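Local coordinates for periplasmic binding protein (PDB 4LJS) that probably captures a ligand, perhaps an iron-siderophore or cobalamin-like compound, outside the cytoplasmic membrane and hands it to an ABC-type importer, at residues A98-E101 and S102-M106; V136-A139 and E140-G144. One frame throughout, in Å; residues are numbered along the deposited sequence. Where two conformers were deposited one is given.

Contact 1: A98-E101 and S102-M106; sequences ANLE and SVLMM
Asn99 OD1 takes two hydrogen bonds from Ser102. Ser102 N lies 2.9 Å from Asn99 OD1 with a nearly straight N-H (167°), while the hydroxyl Ser102 OG donates to Asn99 OD1 over 3.0 Å. Both donors come from the same face of the amide, each tilted from its plane, and this double grip limits rotation of the amide. The asparagine reaches that spot because its CG stands between its own backbone N and carbonyl carbon (chi1 59°), folding OD1 back over the start of the helix. Here is a worked example of helix N-capping: Asn99 is the N-cap of helix 100-106, and its side chain serves an N-H of the first turn. Backbone bonds then take over, Val103 N to Asn99 O at 3.1 Å, Leu104 N to Leu100 O, and Met105 N, of a selenomethionine, to Glu101 O. Apolar contact joins Leu100 and Leu104, whose side chains meet at a slant, Leu100 CG lying 3.9 Å from Leu104 CD1. Trp129 of helix 126-130 touches both leucines and also Val103, whose CG2 comes within 3.5 Å of Asn99 O.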
# COMPACT_ATOMS: atom_id res chain seq x y z
N ALA A 98 20.19 -3.99 1.49
CA ALA A 98 19.49 -3.03 2.34
C ALA A 98 20.27 -2.84 3.64
O ALA A 98 19.81 -3.20 4.72
CB ALA A 98 18.04 -3.49 2.63
N ASN A 99 21.47 -2.28 3.51
CA ASN A 99 22.28 -1.94 4.66
C ASN A 99 23.02 -0.66 4.32
O ASN A 99 23.12 -0.30 3.14
CB ASN A 99 23.27 -3.06 4.99
CG ASN A 99 24.20 -3.36 3.84
OD1 ASN A 99 25.15 -2.62 3.59
ND2 ASN A 99 23.91 -4.44 3.11
N LEU A 100 23.52 0.02 5.34
CA LEU A 100 24.06 1.35 5.14
C LEU A 100 25.26 1.34 4.19
O LEU A 100 25.40 2.23 3.34
CB LEU A 100 24.40 1.99 6.49
CG LEU A 100 25.04 3.39 6.46
CD1 LEU A 100 24.14 4.42 5.77
CD2 LEU A 100 25.42 3.84 7.87
N GLU A 101 26.12 0.34 4.33
CA GLU A 101 27.35 0.30 3.55
C GLU A 101 27.06 0.17 2.04
O GLU A 101 27.66 0.87 1.23
CB GLU A 101 28.27 -0.82 4.04
CG GLU A 101 29.70 -0.39 4.16
CD GLU A 101 30.60 -1.45 4.79
OE1 GLU A 101 30.72 -1.47 6.04
OE2 GLU A 101 31.19 -2.25 4.03
N SER A 102 26.14 -0.71 1.67
CA SER A 102 25.75 -0.88 0.26
C SER A 102 25.06 0.37 -0.30
O SER A 102 25.32 0.78 -1.43
CB SER A 102 24.82 -2.09 0.08
OG SER A 102 25.37 -3.26 0.65
N VAL A 103 24.16 0.96 0.48
CA VAL A 103 23.45 2.15 0.03
C VAL A 103 24.37 3.38 -0.12
O VAL A 103 24.19 4.17 -1.04
CB VAL A 103 22.23 2.45 0.91
CG1 VAL A 103 21.59 3.78 0.52
CG2 VAL A 103 21.21 1.33 0.77
N LEU A 104 25.36 3.51 0.76
CA LEU A 104 26.38 4.53 0.59
C LEU A 104 27.09 4.40 -0.77
O LEU A 104 27.28 5.39 -1.47
CB LEU A 104 27.41 4.49 1.74
CG LEU A 104 26.95 5.12 3.07
CD1 LEU A 104 27.89 4.77 4.22
CD2 LEU A 104 26.81 6.63 2.94
N MSE A 105 27.45 3.17 -1.13
CA MSE A 105 28.14 2.88 -2.39
C MSE A 105 27.31 3.30 -3.60
O MSE A 105 27.85 3.71 -4.62
CB MSE A 105 28.49 1.39 -2.48
CG MSE A 105 28.98 0.91 -3.85
SE MSE A 105 27.56 0.33 -5.08
CE MSE A 105 26.83 -1.14 -4.01
N MSE A 106 25.99 3.20 -3.47
CA MSE A 106 25.07 3.52 -4.55
C MSE A 106 24.94 5.02 -4.79
O MSE A 106 24.52 5.45 -5.86
CB MSE A 106 23.68 2.96 -4.24
CG MSE A 106 23.60 1.47 -4.27
SE MSE A 106 21.86 0.85 -3.66
CE MSE A 106 22.36 -1.01 -3.36

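Contact 2: V136-A139 and E140-G144; sequences VYIA and ESSLG
The turn that leaves strand 135-138, an edge strand of a four-stranded parallel sheet, runs into a short 3-10 segment at residues 140-142, where Ala139 meets Ser142. Ala139 O accepts twice from the serine. Ser142 OG donates over 2.7 Å to Ala139 O, in plane with the carbonyl, at one of its lone pairs; Ser142 N, 3.0 Å from Ala139 O, instead stands above that plane, 57° out of it. With OG set between its backbone N and carbonyl carbon (chi1 73°), the hydroxyl curls back to the same oxygen that its own N-H serves. Ser142 OG also accepts a hydrogen bond from Lys115 N; an alanine here has no hydroxyl to give, and the turn would probably be held less firmly, with Ala139 O keeping just the out-of-plane N-H and Lys115 N losing this partner. Apolar contact is lighter: Ile138 CG2 approaches Leu143 CD2 to 4.3 Å. A water bridges the start of the turn, donating to Tyr137 OH at 2.7 Å and accepting from Glu140 N at 2.9 Å. On the turn itself, Ser142 O is hydrogen-bonded to a glycerol, probably from the crystallisation liquor. Ser141 OG is hydrogen-bonded to Ser294 and Glu154, Tyr137 OH to Asp160 of helix 151-164, and the backbone of Tyr137 and Ala139 to Gly113 of the adjoining strand 110-113, while Leu143 rests on Phe29 of strand 19-29.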
# COMPACT_ATOMS: atom_id res chain seq x y z
N VAL A 136 15.39 12.59 1.80
CA VAL A 136 14.68 11.42 2.32
C VAL A 136 13.18 11.71 2.32
O VAL A 136 12.76 12.79 2.73
CB VAL A 136 15.15 11.07 3.75
CG1 VAL A 136 14.27 9.98 4.37
CG2 VAL A 136 16.62 10.66 3.75
N TYR A 137 12.39 10.77 1.83
CA TYR A 137 10.94 10.87 1.93
C TYR A 137 10.39 9.64 2.62
O TYR A 137 10.72 8.51 2.25
CB TYR A 137 10.28 11.06 0.56
CG TYR A 137 8.79 11.21 0.67
CD1 TYR A 137 8.23 12.41 1.10
CD2 TYR A 137 7.93 10.16 0.37
CE1 TYR A 137 6.85 12.56 1.23
CE2 TYR A 137 6.54 10.30 0.50
CZ TYR A 137 6.02 11.50 0.92
OH TYR A 137 4.65 11.67 1.06
N ILE A 138 9.54 9.87 3.62
CA ILE A 138 9.02 8.81 4.47
C ILE A 138 7.50 8.69 4.32
O ILE A 138 6.78 9.69 4.38
CB ILE A 138 9.40 9.09 5.94
CG1 ILE A 138 10.92 8.98 6.10
CG2 ILE A 138 8.68 8.14 6.90
CD1 ILE A 138 11.45 9.49 7.43
N ALA A 139 7.00 7.47 4.11
CA ALA A 139 5.55 7.25 4.02
C ALA A 139 4.86 7.59 5.34
O ALA A 139 5.15 6.99 6.38
CB ALA A 139 5.26 5.82 3.65
N GLU A 140 3.94 8.54 5.31
CA GLU A 140 3.20 8.92 6.51
C GLU A 140 2.41 7.74 7.12
O GLU A 140 2.27 7.65 8.33
CB GLU A 140 2.26 10.10 6.24
CG GLU A 140 1.57 10.59 7.49
CD GLU A 140 0.50 11.63 7.20
OE1 GLU A 140 0.24 11.92 6.01
OE2 GLU A 140 -0.09 12.15 8.18
N SER A 141 1.92 6.84 6.28
CA SER A 141 1.14 5.71 6.78
C SER A 141 2.00 4.63 7.45
O SER A 141 1.47 3.63 7.96
CB SER A 141 0.31 5.08 5.67
OG SER A 141 1.15 4.46 4.71
N SER A 142 3.32 4.82 7.47
CA SER A 142 4.21 3.90 8.16
C SER A 142 4.60 4.38 9.58
O SER A 142 5.42 3.74 10.24
CB SER A 142 5.47 3.67 7.34
OG SER A 142 6.31 4.81 7.36
N LEU A 143 4.03 5.48 10.04
CA LEU A 143 4.48 6.11 11.29
C LEU A 143 4.00 5.40 12.56
O LEU A 143 4.49 5.69 13.65
CB LEU A 143 4.07 7.59 11.34
CG LEU A 143 4.68 8.51 10.28
CD1 LEU A 143 4.07 9.90 10.38
CD2 LEU A 143 6.19 8.56 10.42
N GLY A 144 3.04 4.50 12.42
CA GLY A 144 2.58 3.74 13.57
C GLY A 144 1.08 3.57 13.62
O GLY A 144 0.33 4.37 13.04
O HOH W 1 3.54 10.25 3.06

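Read from the N terminus, the chain meets contact 1 first, where residues 98-106 turn from a loop into helix 100-106; strand 110-113 and helix 126-130 follow before contact 2 at residues 136-144. Contact 1 caps the first turn of its helix, contact 2 closes the turn after strand 135-138, and the two stand in series, neither nesting nor crossing. One lies at the surface, the other in the interior. Their centres are 20 Å apart and their nearest atoms about 9 Å, so they do not touch, yet Trp129 links them indirectly by packing against Leu100, Val103 and Leu104 on one hand and Val136 on the other. Both belong to the four-stranded parallel sheet region: Val103 packs on Val48 of strand 47-50, and residues 136-138 are sheet strand themselves.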